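Local coordinates for nitroreductase family protein (Clostridium novyi, PDB 3G14) that probably carries out oxidation-reduction chemistry of the nitroreductase kind, at residues A84-E89 with E98-D103; Y46-V51 with A105-H110; N129-K134 with I139-R144; K26-I31 with E171-D176. One frame throughout, in Å; residues are numbered along the deposited sequence.

Interactions 1, 2 and 4 lie on the mixed sheet ordered 144-151, 80-86, 46-51, 173-175, and interaction 3 leads into its outermost strand 144-151. Interactions 1 and 2 share helix 99-117, and their centres lie about 11 Å apart. Interactions 2 and 4 use the neighbouring strands 46-51 and 173-175, their centres about 9 Å apart, with Val50 N 2.8 Å from Tyr174 O. Ala86 N lies 2.8 Å from Arg144 O, tying interaction 3 to interaction 1. Along the chain, interaction 1 nests inside the loop of interaction 2, and interactions 2 and 3 follow in series within the loop of interaction 4. Strand 173-175, late in the sequence, is the other outermost strand, beside 46-51.

Interaction 1: A84-E89 with E98-D103; sequences AVANPE and EIYLID
Helix 99-117 packs by its first turn on the place where strand 80-86 passes into helix 88-91: Ala86 and Pro88 both lean on the ring of Tyr100. The clearest evidence is a CH-pi contact, with Pro88 CG 4.1 Å from the centroid of the Tyr100 ring and 16° off its normal. Pro88 CB reaches the rim, 3.7 Å from Tyr100 CD2. On the opposite face sits Leu101 CG from the same helix, so the ring is sandwiched between proline and leucine. Ala86 CB approaches obliquely, 3.6 Å from Tyr100 CD1. A chi1 of 86° sets Tyr100 CG between its backbone N and carbonyl carbon, the rotamer that presents a ring face to Pro88. In the alpha/beta layering of this fold, Arg144 and Val146 of strand 144-151 also touch Tyr100. Backbone polarity is handled by water 1, in the plane of the ring at its edge. It accepts from Tyr100 N at 3.0 Å, an N-H of the first helical turn, and lies 3.0 Å from Pro88 O. The short helix is capped by Asn87, whose OD1 takes Glu89 N at 3.0 Å, the donor standing 53° out of the amide carbonyl plane.

Interaction 2: Y46-V51 with A105-H110; sequences YKFIVV and AIAMEH
Tyr46, Phe48, Ala107 and Met108 make up a purely apolar contact, with no hydrogen bond between strand 46-51 and helix 105-110. Aromatic-to-methyl packing dominates. Ala107 CB lies 3.4 Å from Tyr46 CZ and 3.4 Å from Tyr46 OH, close against the phenol end of the ring and oblique to it. The same methyl meets Phe48 at the ring edge, in plane, 4.0 Å from Phe48 CZ, so one small side chain serves two rings that approach it differently. The torsions separate these rings: Tyr46 has chi1 46°, its CG between N and the carbonyl carbon, whereas Phe48 CG stands anti to the carbonyl carbon at -60°. Selenium contributes the second kind of contact: Met108, present as selenomethionine, brings SE to 4.5 Å from Phe48 CE1, a looser and oblique approach. Segment axes come within 10.0 Å at a crossing angle of -37°, a spacing consistent with the two rings lying between helix and sheet. Helix 99-117 covers this side of the mixed sheet, as in alpha/beta folds, and its Glu109 OE2 bonds to His110 NE2 of the second subunit. Strand 46-51 lies between 80-86, whose Ala84 touches Phe48 and Met108, and 173-175, whose Leu173 packs on Phe48.

Interaction 3: N129-K134 with I139-R144; sequences NENKIK and IPDNLR
Glu130 and Arg144 cross at about a right angle, while the planes of their carboxylate and guanidinium groups stand 33° apart. The grip is side-on, one nitrogen to each oxygen: Arg144 NH2 gives to Glu130 OE1 at 3.0 Å, and Arg144 NE gives to Glu130 OE2 at 3.0 Å with an N-H...O angle of 159°. Both acceptors use syn lone pairs and lie close to the guanidinium plane, so the carboxylate faces that edge with both oxygens. Glu130 arrives as an extended arm, its CG trans to the backbone N (chi1 -176°), while Arg144 bends at chi2 and chi3 to offer its NE side. Glu130 OE2 also accepts from Val145 N, fixing the carboxylate against the start of strand 144-151.

The contact joins helix 130-137, N-capped by Asn129, to the loop that returns the chain to the sheet; Pro140 to Leu143 form a type I beta turn in that loop, and Ile139 N bonds to Lys134 O at 2.9 Å. Lys134, buried and extended beyond CG, runs across Asp141 at about a right angle. Its NZ meets Asp141 OD1 at 2.9 Å from the anti side of the carboxylate, Asp141 O at 3.0 Å from above the carbonyl plane, and Leu143 O through a weak bond. The ammonium is thus held by Asp141 and Leu143 of the turn, and its first methylenes cross Ile139 at about a right angle, Lys134 CG 4.0 Å from Ile139 CB. Lys134 NZ and Arg144 NE stand 5.0 Å apart, like charges each probably balanced by its own carboxylate.

Interaction 4: K26-I31 with E171-D176; sequences KLLKII and EYLYID. With ACT (acetate ion), chain G.
No flat group takes part between the two segments themselves, where Leu173 meets Leu28 and Ile31 through aliphatic branches; beyond them, Leu173 also touches the aromatic residues Phe48 and Phe182. The flat acetate ion, probably from the crystallisation liquor, lies on the helix at Lys29: Lys29 NZ donates to acetate OXT at 2.8 Å, whereas the other acetate oxygen, O, is 4.8 Å from Lys29 NZ, so one oxygen takes the bond. On the strand, the rings of Tyr174 and Trp178 meet edge-to-face.

The core itself is a forked leucine set against one side of helix 24-35. Leu173 CG is trans to its backbone N (chi1 -170°), which carries the two methyls out toward the helix. One prong, Leu173 CD1, lies 3.8 Å from Ile31 CG1 and also 3.8 Å from Ile31 CD1. The other, Leu173 CD2, reaches Leu28 CD2 at 3.7 Å. Leu28 and Ile31 are three residues apart on the helix, so their side chains fall on the same side and one leucine can bridge both. Ile31 further touches Ile111 of helix 99-117, while Leu173 rests on Val50 of the adjoining strand.

With no hydrogen bond between the two segments, the contact of helix 24-35 with strand 173-175 is apolar, consistent with dispersion and burial of Leu173 and Ile31 from water; the charge of Lys29 is met away from that core, by the acetate and, through a long and weak ion pair, Glu118.

Interaction 1: A84-E89 with E98-D103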
loop_
_atom_site.group_PDB
_atom_site.type_symbol
_atom_site.label_atom_id
_atom_site.label_comp_id
_atom_site.label_asym_id
_atom_site.label_seq_id
_atom_site.Cartn_x
_atom_site.Cartn_y
_atom_site.Cartn_z
ATOM N N ALA B 84 7.563 -3.818 9.907
ATOM C CA ALA B 84 8.101 -3.467 8.601
ATOM C C ALA B 84 9.180 -2.398 8.784
ATOM O O ALA B 84 8.889 -1.316 9.267
ATOM C CB ALA B 84 6.994 -3.011 7.652
ATOM N N VAL B 85 10.416 -2.714 8.363
ATOM C CA VAL B 85 11.592 -1.875 8.560
ATOM C C VAL B 85 12.179 -1.514 7.182
ATOM O O VAL B 85 12.386 -2.372 6.329
ATOM C CB VAL B 85 12.651 -2.617 9.411
ATOM C CG1 VAL B 85 13.942 -1.738 9.668
ATOM C CG2 VAL B 85 12.029 -3.110 10.749
ATOM N N ALA B 86 12.447 -0.246 6.958
ATOM C CA ALA B 86 12.956 0.221 5.655
ATOM C C ALA B 86 14.242 1.009 5.717
ATOM O O ALA B 86 14.609 1.614 6.757
ATOM C CB ALA B 86 11.908 1.029 4.927
ATOM N N ASN B 87 14.920 1.001 4.569
ATOM C CA ASN B 87 16.119 1.759 4.359
ATOM C C ASN B 87 15.829 2.940 3.443
ATOM O O ASN B 87 15.706 2.751 2.216
ATOM C CB ASN B 87 17.178 0.899 3.711
ATOM C CG ASN B 87 18.525 1.615 3.572
ATOM O OD1 ASN B 87 18.701 2.794 3.895
ATOM N ND2 ASN B 87 19.500 0.867 3.115
ATOM N N PRO B 88 15.746 4.154 4.012
ATOM C CA PRO B 88 15.436 5.361 3.215
ATOM C C PRO B 88 16.463 5.676 2.148
ATOM O O PRO B 88 16.127 6.329 1.178
ATOM C CB PRO B 88 15.418 6.476 4.260
ATOM C CG PRO B 88 15.181 5.810 5.522
ATOM C CD PRO B 88 15.933 4.515 5.425
ATOM N N GLU B 89 17.692 5.166 2.287
ATOM C CA GLU B 89 18.769 5.462 1.349
ATOM C C GLU B 89 18.849 4.528 0.148
ATOM O O GLU B 89 19.548 4.820 -0.809
ATOM C CB GLU B 89 20.109 5.453 2.097
ATOM C CG GLU B 89 20.127 6.353 3.320
ATOM C CD GLU B 89 19.992 7.823 2.977
ATOM O OE1 GLU B 89 20.755 8.323 2.115
ATOM O OE2 GLU B 89 19.114 8.480 3.584
ATOM N N GLU B 98 9.357 10.486 -0.319
ATOM C CA GLU B 98 10.146 9.362 0.188
ATOM C C GLU B 98 9.618 8.037 -0.322
ATOM O O GLU B 98 8.625 7.492 0.181
ATOM C CB GLU B 98 10.171 9.333 1.710
ATOM C CG GLU B 98 10.814 10.562 2.280
ATOM C CD GLU B 98 9.776 11.577 2.712
ATOM O OE1 GLU B 98 8.724 11.733 2.016
ATOM O OE2 GLU B 98 10.022 12.221 3.754
ATOM N N ILE B 99 10.316 7.502 -1.315
ATOM C CA ILE B 99 9.888 6.288 -2.004
ATOM C C ILE B 99 9.718 5.110 -1.054
ATOM O O ILE B 99 8.804 4.295 -1.220
ATOM C CB ILE B 99 10.860 5.938 -3.167
ATOM C CG1 ILE B 99 10.328 6.566 -4.434
ATOM C CG2 ILE B 99 10.955 4.410 -3.437
ATOM C CD1 ILE B 99 8.896 6.156 -4.757
ATOM N N TYR B 100 10.589 5.049 -0.054
ATOM C CA TYR B 100 10.550 3.960 0.938
ATOM C C TYR B 100 9.201 3.878 1.680
ATOM O O TYR B 100 8.749 2.786 1.988
ATOM C CB TYR B 100 11.712 4.071 1.939
ATOM C CG TYR B 100 11.473 4.964 3.135
ATOM C CD1 TYR B 100 10.876 4.458 4.302
ATOM C CD2 TYR B 100 11.888 6.285 3.141
ATOM C CE1 TYR B 100 10.684 5.258 5.413
ATOM C CE2 TYR B 100 11.672 7.106 4.237
ATOM C CZ TYR B 100 11.058 6.590 5.377
ATOM O OH TYR B 100 10.852 7.366 6.498
ATOM N N LEU B 101 8.582 5.021 1.970
ATOM C CA LEU B 101 7.283 5.051 2.606
ATOM C C LEU B 101 6.207 4.471 1.671
ATOM O O LEU B 101 5.423 3.604 2.077
ATOM C CB LEU B 101 6.913 6.457 3.070
ATOM C CG LEU B 101 7.645 6.887 4.342
ATOM C CD1 LEU B 101 7.428 8.385 4.631
ATOM C CD2 LEU B 101 7.282 5.968 5.566
ATOM N N ILE B 102 6.226 4.892 0.409
ATOM C CA ILE B 102 5.280 4.364 -0.561
ATOM C C ILE B 102 5.426 2.842 -0.715
ATOM O O ILE B 102 4.466 2.084 -0.600
ATOM C CB ILE B 102 5.462 5.031 -1.948
ATOM C CG1 ILE B 102 5.087 6.526 -1.855
ATOM C CG2 ILE B 102 4.645 4.231 -3.018
ATOM C CD1 ILE B 102 5.296 7.367 -3.146
ATOM N N ASP B 103 6.656 2.403 -0.955
ATOM C CA ASP B 103 6.925 1.016 -1.283
ATOM C C ASP B 103 6.706 0.086 -0.097
ATOM O O ASP B 103 6.119 -0.999 -0.231
ATOM C CB ASP B 103 8.321 0.892 -1.841
ATOM C CG ASP B 103 8.389 1.348 -3.316
ATOM O OD1 ASP B 103 7.350 1.723 -3.889
ATOM O OD2 ASP B 103 9.463 1.354 -3.868
HETATM O O HOH W 1 13.284 6.414 0.105
#

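Interaction 2: Y46-V51 with A105-H110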
loop_
_atom_site.group_PDB
_atom_site.type_symbol
_atom_site.label_atom_id
_atom_site.label_comp_id
_atom_site.label_asym_id
_atom_site.label_seq_id
_atom_site.Cartn_x
_atom_site.Cartn_y
_atom_site.Cartn_z
ATOM N N TYR B 46 12.839 -2.696 2.056
ATOM C CA TYR B 46 12.278 -3.082 3.366
ATOM C C TYR B 46 12.539 -4.569 3.623
ATOM O O TYR B 46 12.855 -5.332 2.712
ATOM C CB TYR B 46 10.768 -2.794 3.421
ATOM C CG TYR B 46 10.041 -3.264 2.182
ATOM C CD1 TYR B 46 9.717 -4.611 2.012
ATOM C CD2 TYR B 46 9.743 -2.381 1.144
ATOM C CE1 TYR B 46 9.089 -5.039 0.849
ATOM C CE2 TYR B 46 9.156 -2.816 -0.022
ATOM C CZ TYR B 46 8.830 -4.153 -0.163
ATOM O OH TYR B 46 8.203 -4.589 -1.321
ATOM N N LYS B 47 12.473 -4.920 4.904
ATOM C CA LYS B 47 12.414 -6.284 5.395
ATOM C C LYS B 47 11.418 -6.333 6.544
ATOM O O LYS B 47 11.012 -5.273 7.065
ATOM C CB LYS B 47 13.806 -6.742 5.863
ATOM C CG LYS B 47 14.904 -6.712 4.775
ATOM C CD LYS B 47 16.275 -7.195 5.299
ATOM C CE LYS B 47 17.251 -7.464 4.150
ATOM N NZ LYS B 47 17.558 -6.300 3.334
ATOM N N PHE B 48 11.024 -7.557 6.914
ATOM C CA PHE B 48 10.012 -7.829 7.943
ATOM C C PHE B 48 10.654 -8.598 9.077
ATOM O O PHE B 48 11.404 -9.575 8.839
ATOM C CB PHE B 48 8.841 -8.636 7.331
ATOM C CG PHE B 48 8.187 -7.897 6.227
ATOM C CD1 PHE B 48 7.324 -6.829 6.520
ATOM C CD2 PHE B 48 8.466 -8.206 4.893
ATOM C CE1 PHE B 48 6.748 -6.063 5.512
ATOM C CE2 PHE B 48 7.868 -7.446 3.858
ATOM C CZ PHE B 48 7.007 -6.382 4.173
ATOM N N ILE B 49 10.362 -8.171 10.300
ATOM C CA ILE B 49 10.718 -8.967 11.489
ATOM C C ILE B 49 9.421 -9.561 12.030
ATOM O O ILE B 49 8.446 -8.825 12.317
ATOM C CB ILE B 49 11.382 -8.129 12.578
ATOM C CG1 ILE B 49 12.546 -7.311 12.011
ATOM C CG2 ILE B 49 11.797 -9.003 13.781
ATOM C CD1 ILE B 49 13.120 -6.269 13.051
ATOM N N VAL B 50 9.395 -10.889 12.121
ATOM C CA VAL B 50 8.323 -11.608 12.815
ATOM C C VAL B 50 8.677 -11.620 14.301
ATOM O O VAL B 50 9.706 -12.146 14.694
ATOM C CB VAL B 50 8.133 -13.056 12.285
ATOM C CG1 VAL B 50 7.120 -13.871 13.159
ATOM C CG2 VAL B 50 7.698 -13.044 10.825
ATOM N N VAL B 51 7.847 -11.010 15.125
ATOM C CA VAL B 51 8.135 -10.982 16.571
ATOM C C VAL B 51 7.231 -11.971 17.314
ATOM O O VAL B 51 5.986 -11.762 17.385
ATOM C CB VAL B 51 7.973 -9.573 17.184
ATOM C CG1 VAL B 51 8.247 -9.634 18.695
ATOM C CG2 VAL B 51 8.840 -8.545 16.431
ATOM N N ALA B 105 4.634 0.775 2.389
ATOM C CA ALA B 105 3.158 0.761 2.625
ATOM C C ALA B 105 2.449 -0.266 1.717
ATOM O O ALA B 105 1.552 -1.037 2.164
ATOM C CB ALA B 105 2.505 2.185 2.434
ATOM N N ILE B 106 2.858 -0.273 0.465
ATOM C CA ILE B 106 2.331 -1.207 -0.562
ATOM C C ILE B 106 2.512 -2.617 -0.044
ATOM O O ILE B 106 1.564 -3.405 0.023
ATOM C CB ILE B 106 3.046 -1.032 -1.950
ATOM C CG1 ILE B 106 2.730 0.317 -2.613
ATOM C CG2 ILE B 106 2.614 -2.135 -2.961
ATOM C CD1 ILE B 106 3.573 0.618 -3.889
ATOM N N ALA B 107 3.748 -2.962 0.346
ATOM C CA ALA B 107 4.067 -4.336 0.768
ATOM C C ALA B 107 3.355 -4.721 2.054
ATOM O O ALA B 107 2.842 -5.848 2.182
ATOM C CB ALA B 107 5.626 -4.545 0.900
HETATM N N MSE B 108 3.314 -3.796 3.009
HETATM C CA MSE B 108 2.568 -4.028 4.239
HETATM C C MSE B 108 1.057 -4.225 3.980
HETATM O O MSE B 108 0.422 -5.010 4.682
HETATM C CB MSE B 108 2.801 -2.871 5.238
HETATM C CG MSE B 108 2.218 -3.147 6.596
HETATM SE SE MSE B 108 2.906 -4.822 7.484
HETATM C CE MSE B 108 3.553 -3.759 9.050
ATOM N N GLU B 109 0.471 -3.561 2.982
ATOM C CA GLU B 109 -0.954 -3.816 2.684
ATOM C C GLU B 109 -1.125 -5.226 2.069
ATOM O O GLU B 109 -2.197 -5.850 2.236
ATOM C CB GLU B 109 -1.564 -2.723 1.796
ATOM C CG GLU B 109 -3.083 -2.825 1.589
ATOM C CD GLU B 109 -3.898 -2.721 2.875
ATOM O OE1 GLU B 109 -3.262 -2.572 3.967
ATOM O OE2 GLU B 109 -5.147 -2.807 2.785
ATOM N N HIS B 110 -0.108 -5.728 1.351
ATOM C CA HIS B 110 -0.124 -7.119 0.895
ATOM C C HIS B 110 -0.115 -8.084 2.104
ATOM O O HIS B 110 -0.830 -9.099 2.100
ATOM C CB HIS B 110 1.039 -7.424 -0.100
ATOM C CG HIS B 110 0.808 -6.901 -1.490
ATOM N ND1 HIS B 110 1.199 -7.593 -2.626
ATOM C CD2 HIS B 110 0.300 -5.724 -1.926
ATOM C CE1 HIS B 110 0.874 -6.880 -3.699
ATOM N NE2 HIS B 110 0.345 -5.741 -3.302
#

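Interaction 3: N129-K134 with I139-R144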
loop_
_atom_site.group_PDB
_atom_site.type_symbol
_atom_site.label_atom_id
_atom_site.label_comp_id
_atom_site.label_asym_id
_atom_site.label_seq_id
_atom_site.Cartn_x
_atom_site.Cartn_y
_atom_site.Cartn_z
ATOM N N ASN B 129 7.124 5.120 19.756
ATOM C CA ASN B 129 8.511 5.530 20.033
ATOM C C ASN B 129 9.424 4.598 19.226
ATOM O O ASN B 129 9.709 3.454 19.597
ATOM C CB ASN B 129 8.804 5.453 21.504
ATOM C CG ASN B 129 10.214 5.919 21.858
ATOM O OD1 ASN B 129 11.163 5.784 21.077
ATOM N ND2 ASN B 129 10.348 6.489 23.036
ATOM N N GLU B 130 9.828 5.098 18.070
ATOM C CA GLU B 130 10.594 4.304 17.152
ATOM C C GLU B 130 11.937 3.845 17.753
ATOM O O GLU B 130 12.395 2.739 17.482
ATOM C CB GLU B 130 10.839 5.139 15.890
ATOM C CG GLU B 130 11.552 4.407 14.803
ATOM C CD GLU B 130 11.628 5.209 13.510
ATOM O OE1 GLU B 130 11.268 6.401 13.501
ATOM O OE2 GLU B 130 12.097 4.650 12.514
ATOM N N ASN B 131 12.586 4.713 18.539
ATOM C CA ASN B 131 13.866 4.346 19.123
ATOM C C ASN B 131 13.749 3.139 20.027
ATOM O O ASN B 131 14.643 2.268 20.058
ATOM C CB ASN B 131 14.442 5.509 19.920
ATOM C CG ASN B 131 14.947 6.630 19.036
ATOM O OD1 ASN B 131 15.271 6.438 17.860
ATOM N ND2 ASN B 131 15.065 7.800 19.619
ATOM N N LYS B 132 12.645 3.092 20.770
ATOM C CA LYS B 132 12.402 1.988 21.668
ATOM C C LYS B 132 12.187 0.704 20.899
ATOM O O LYS B 132 12.658 -0.354 21.348
ATOM C CB LYS B 132 11.249 2.273 22.648
ATOM C CG LYS B 132 11.691 3.180 23.805
ATOM C CD LYS B 132 12.566 2.410 24.816
ATOM C CE LYS B 132 13.636 3.274 25.504
ATOM N NZ LYS B 132 14.490 2.445 26.455
ATOM N N ILE B 133 11.509 0.766 19.760
ATOM C CA ILE B 133 11.335 -0.462 18.963
ATOM C C ILE B 133 12.677 -0.896 18.344
ATOM O O ILE B 133 13.026 -2.083 18.326
ATOM C CB ILE B 133 10.227 -0.342 17.902
ATOM C CG1 ILE B 133 8.857 -0.220 18.624
ATOM C CG2 ILE B 133 10.279 -1.591 16.930
ATOM C CD1 ILE B 133 7.659 -0.028 17.723
ATOM N N LYS B 134 13.488 0.070 17.905
ATOM C CA LYS B 134 14.809 -0.279 17.382
ATOM C C LYS B 134 15.690 -0.924 18.431
ATOM O O LYS B 134 16.424 -1.866 18.131
ATOM C CB LYS B 134 15.515 0.945 16.842
ATOM C CG LYS B 134 14.912 1.480 15.560
ATOM C CD LYS B 134 15.628 2.785 15.250
ATOM C CE LYS B 134 15.357 3.300 13.862
ATOM N NZ LYS B 134 15.972 4.649 13.659
ATOM N N ILE B 139 17.607 -3.068 15.744
ATOM C CA ILE B 139 17.553 -2.521 14.381
ATOM C C ILE B 139 18.564 -1.386 14.305
ATOM O O ILE B 139 18.507 -0.475 15.119
ATOM C CB ILE B 139 16.137 -1.969 14.056
ATOM C CG1 ILE B 139 15.076 -3.095 14.127
ATOM C CG2 ILE B 139 16.148 -1.220 12.682
ATOM C CD1 ILE B 139 13.647 -2.630 14.016
ATOM N N PRO B 140 19.508 -1.431 13.332
ATOM C CA PRO B 140 20.404 -0.263 13.130
ATOM C C PRO B 140 19.652 1.083 13.054
ATOM O O PRO B 140 18.591 1.187 12.429
ATOM C CB PRO B 140 21.105 -0.574 11.794
ATOM C CG PRO B 140 21.100 -2.086 11.728
ATOM C CD PRO B 140 19.795 -2.527 12.393
ATOM N N ASP B 141 20.229 2.101 13.685
ATOM C CA ASP B 141 19.560 3.390 13.839
ATOM C C ASP B 141 19.438 4.191 12.540
ATOM O O ASP B 141 18.689 5.158 12.500
ATOM C CB ASP B 141 20.269 4.240 14.902
ATOM C CG ASP B 141 19.315 5.147 15.687
ATOM O OD1 ASP B 141 18.046 5.048 15.576
ATOM O OD2 ASP B 141 19.857 5.967 16.453
ATOM N N ASN B 142 20.138 3.785 11.485
ATOM C CA ASN B 142 19.967 4.411 10.153
ATOM C C ASN B 142 18.734 3.885 9.379
ATOM O O ASN B 142 18.440 4.365 8.310
ATOM C CB ASN B 142 21.241 4.266 9.298
ATOM C CG ASN B 142 21.593 2.795 9.008
ATOM O OD1 ASN B 142 21.592 1.971 9.897
ATOM N ND2 ASN B 142 21.799 2.469 7.752
ATOM N N LEU B 143 18.041 2.890 9.904
ATOM C CA LEU B 143 16.831 2.395 9.275
ATOM C C LEU B 143 15.599 2.998 9.940
ATOM O O LEU B 143 15.714 3.629 10.984
ATOM C CB LEU B 143 16.804 0.877 9.365
ATOM C CG LEU B 143 18.026 0.202 8.716
ATOM C CD1 LEU B 143 18.023 -1.305 8.988
ATOM C CD2 LEU B 143 18.078 0.457 7.224
ATOM N N ARG B 144 14.423 2.784 9.337
ATOM C CA ARG B 144 13.166 3.356 9.820
ATOM C C ARG B 144 12.178 2.234 10.077
ATOM O O ARG B 144 12.068 1.322 9.262
ATOM C CB ARG B 144 12.581 4.371 8.821
ATOM C CG ARG B 144 13.515 5.562 8.519
ATOM C CD ARG B 144 13.864 6.400 9.751
ATOM N NE ARG B 144 12.675 6.803 10.516
ATOM C CZ ARG B 144 11.860 7.814 10.212
ATOM N NH1 ARG B 144 12.073 8.580 9.159
ATOM N NH2 ARG B 144 10.817 8.067 10.991
#

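Interaction 4: K26-I31 with E171-D176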
loop_
_atom_site.group_PDB
_atom_site.type_symbol
_atom_site.label_atom_id
_atom_site.label_comp_id
_atom_site.label_asym_id
_atom_site.label_seq_id
_atom_site.Cartn_x
_atom_site.Cartn_y
_atom_site.Cartn_z
ATOM N N LYS B 26 0.943 -20.779 6.233
ATOM C CA LYS B 26 0.096 -19.609 5.971
ATOM C C LYS B 26 0.894 -18.325 6.136
ATOM O O LYS B 26 0.821 -17.455 5.287
ATOM C CB LYS B 26 -1.139 -19.586 6.867
ATOM C CG LYS B 26 -2.175 -20.710 6.643
ATOM C CD LYS B 26 -3.498 -20.303 7.301
ATOM C CE LYS B 26 -4.453 -21.451 7.560
ATOM N NZ LYS B 26 -4.217 -22.597 6.697
ATOM N N LEU B 27 1.681 -18.216 7.203
ATOM C CA LEU B 27 2.606 -17.078 7.361
ATOM C C LEU B 27 3.547 -16.901 6.164
ATOM O O LEU B 27 3.762 -15.773 5.675
ATOM C CB LEU B 27 3.465 -17.263 8.601
ATOM C CG LEU B 27 4.475 -16.138 8.904
ATOM C CD1 LEU B 27 3.788 -14.768 9.093
ATOM C CD2 LEU B 27 5.297 -16.528 10.095
ATOM N N LEU B 28 4.132 -17.993 5.690
ATOM C CA LEU B 28 5.071 -17.815 4.613
ATOM C C LEU B 28 4.356 -17.408 3.304
ATOM O O LEU B 28 4.938 -16.687 2.509
ATOM C CB LEU B 28 5.996 -19.010 4.464
ATOM C CG LEU B 28 6.919 -19.263 5.673
ATOM C CD1 LEU B 28 7.677 -20.558 5.467
ATOM C CD2 LEU B 28 7.907 -18.105 5.937
ATOM N N LYS B 29 3.099 -17.823 3.121
ATOM C CA LYS B 29 2.271 -17.369 1.974
ATOM C C LYS B 29 1.966 -15.858 2.057
ATOM O O LYS B 29 2.041 -15.157 1.063
ATOM C CB LYS B 29 0.958 -18.154 1.860
ATOM C CG LYS B 29 1.112 -19.552 1.269
ATOM C CD LYS B 29 -0.264 -20.176 0.894
ATOM C CE LYS B 29 -0.905 -20.914 2.072
ATOM N NZ LYS B 29 -2.369 -21.213 1.888
ATOM N N ILE B 30 1.655 -15.369 3.254
ATOM C CA ILE B 30 1.472 -13.917 3.500
ATOM C C ILE B 30 2.755 -13.145 3.118
ATOM O O ILE B 30 2.720 -12.120 2.396
ATOM C CB ILE B 30 1.047 -13.699 4.978
ATOM C CG1 ILE B 30 -0.317 -14.376 5.223
ATOM C CG2 ILE B 30 1.008 -12.211 5.340
ATOM C CD1 ILE B 30 -0.658 -14.578 6.714
ATOM N N ILE B 31 3.913 -13.633 3.584
ATOM C CA ILE B 31 5.158 -12.955 3.255
ATOM C C ILE B 31 5.427 -12.988 1.736
ATOM O O ILE B 31 5.903 -12.015 1.141
ATOM C CB ILE B 31 6.375 -13.499 4.058
ATOM C CG1 ILE B 31 6.132 -13.386 5.582
ATOM C CG2 ILE B 31 7.650 -12.689 3.690
ATOM C CD1 ILE B 31 5.832 -11.949 6.146
ATOM N N GLU B 171 16.048 -13.724 2.640
ATOM C CA GLU B 171 16.828 -12.468 2.801
ATOM C C GLU B 171 16.012 -11.292 3.396
ATOM O O GLU B 171 16.570 -10.240 3.707
ATOM C CB GLU B 171 17.351 -11.987 1.444
ATOM N N TYR B 172 14.706 -11.465 3.521
ATOM C CA TYR B 172 13.807 -10.341 3.831
ATOM C C TYR B 172 12.915 -10.597 5.039
ATOM O O TYR B 172 12.041 -9.794 5.314
ATOM C CB TYR B 172 12.940 -9.998 2.619
ATOM C CG TYR B 172 13.723 -9.550 1.412
ATOM C CD1 TYR B 172 14.068 -8.212 1.235
ATOM C CD2 TYR B 172 14.119 -10.473 0.434
ATOM C CE1 TYR B 172 14.801 -7.795 0.112
ATOM C CE2 TYR B 172 14.841 -10.063 -0.701
ATOM C CZ TYR B 172 15.191 -8.722 -0.837
ATOM O OH TYR B 172 15.910 -8.318 -1.934
ATOM N N LEU B 173 13.160 -11.700 5.748
ATOM C CA LEU B 173 12.328 -12.145 6.866
ATOM C C LEU B 173 13.183 -12.625 8.041
ATOM O O LEU B 173 13.958 -13.596 7.936
ATOM C CB LEU B 173 11.432 -13.268 6.422
ATOM C CG LEU B 173 10.332 -13.719 7.383
ATOM C CD1 LEU B 173 9.278 -12.662 7.528
ATOM C CD2 LEU B 173 9.787 -15.021 6.742
ATOM N N TYR B 174 13.017 -11.938 9.156
ATOM C CA TYR B 174 13.743 -12.174 10.372
ATOM C C TYR B 174 12.810 -12.649 11.475
ATOM O O TYR B 174 11.576 -12.452 11.404
ATOM C CB TYR B 174 14.464 -10.891 10.797
ATOM C CG TYR B 174 15.490 -10.362 9.810
ATOM C CD1 TYR B 174 16.400 -11.228 9.173
ATOM C CD2 TYR B 174 15.572 -8.988 9.520
ATOM C CE1 TYR B 174 17.375 -10.733 8.285
ATOM C CE2 TYR B 174 16.541 -8.489 8.636
ATOM C CZ TYR B 174 17.442 -9.355 8.038
ATOM O OH TYR B 174 18.375 -8.848 7.154
ATOM N N ILE B 175 13.394 -13.252 12.509
ATOM C CA ILE B 175 12.645 -13.678 13.711
ATOM C C ILE B 175 13.260 -13.003 14.926
ATOM O O ILE B 175 14.455 -13.202 15.210
ATOM C CB ILE B 175 12.605 -15.239 13.883
ATOM C CG1 ILE B 175 11.847 -15.671 15.141
ATOM C CG2 ILE B 175 14.030 -15.858 13.878
ATOM C CD1 ILE B 175 10.393 -15.310 15.217
ATOM N N ASP B 176 12.434 -12.189 15.587
ATOM C CA ASP B 176 12.690 -11.512 16.882
ATOM C C ASP B 176 13.751 -10.399 16.847
ATOM O O ASP B 176 13.671 -9.432 17.623
ATOM C CB ASP B 176 13.021 -12.518 18.005
ATOM C CG ASP B 176 11.809 -13.333 18.462
ATOM O OD1 ASP B 176 10.658 -12.870 18.290
ATOM O OD2 ASP B 176 12.021 -14.430 19.000
HETATM C C ACT G . -4.517 -19.238 -0.667
HETATM O O ACT G . -5.322 -18.298 -0.512
HETATM O OXT ACT G . -3.726 -19.417 0.275
HETATM C CH3 ACT G . -4.468 -20.086 -1.905
#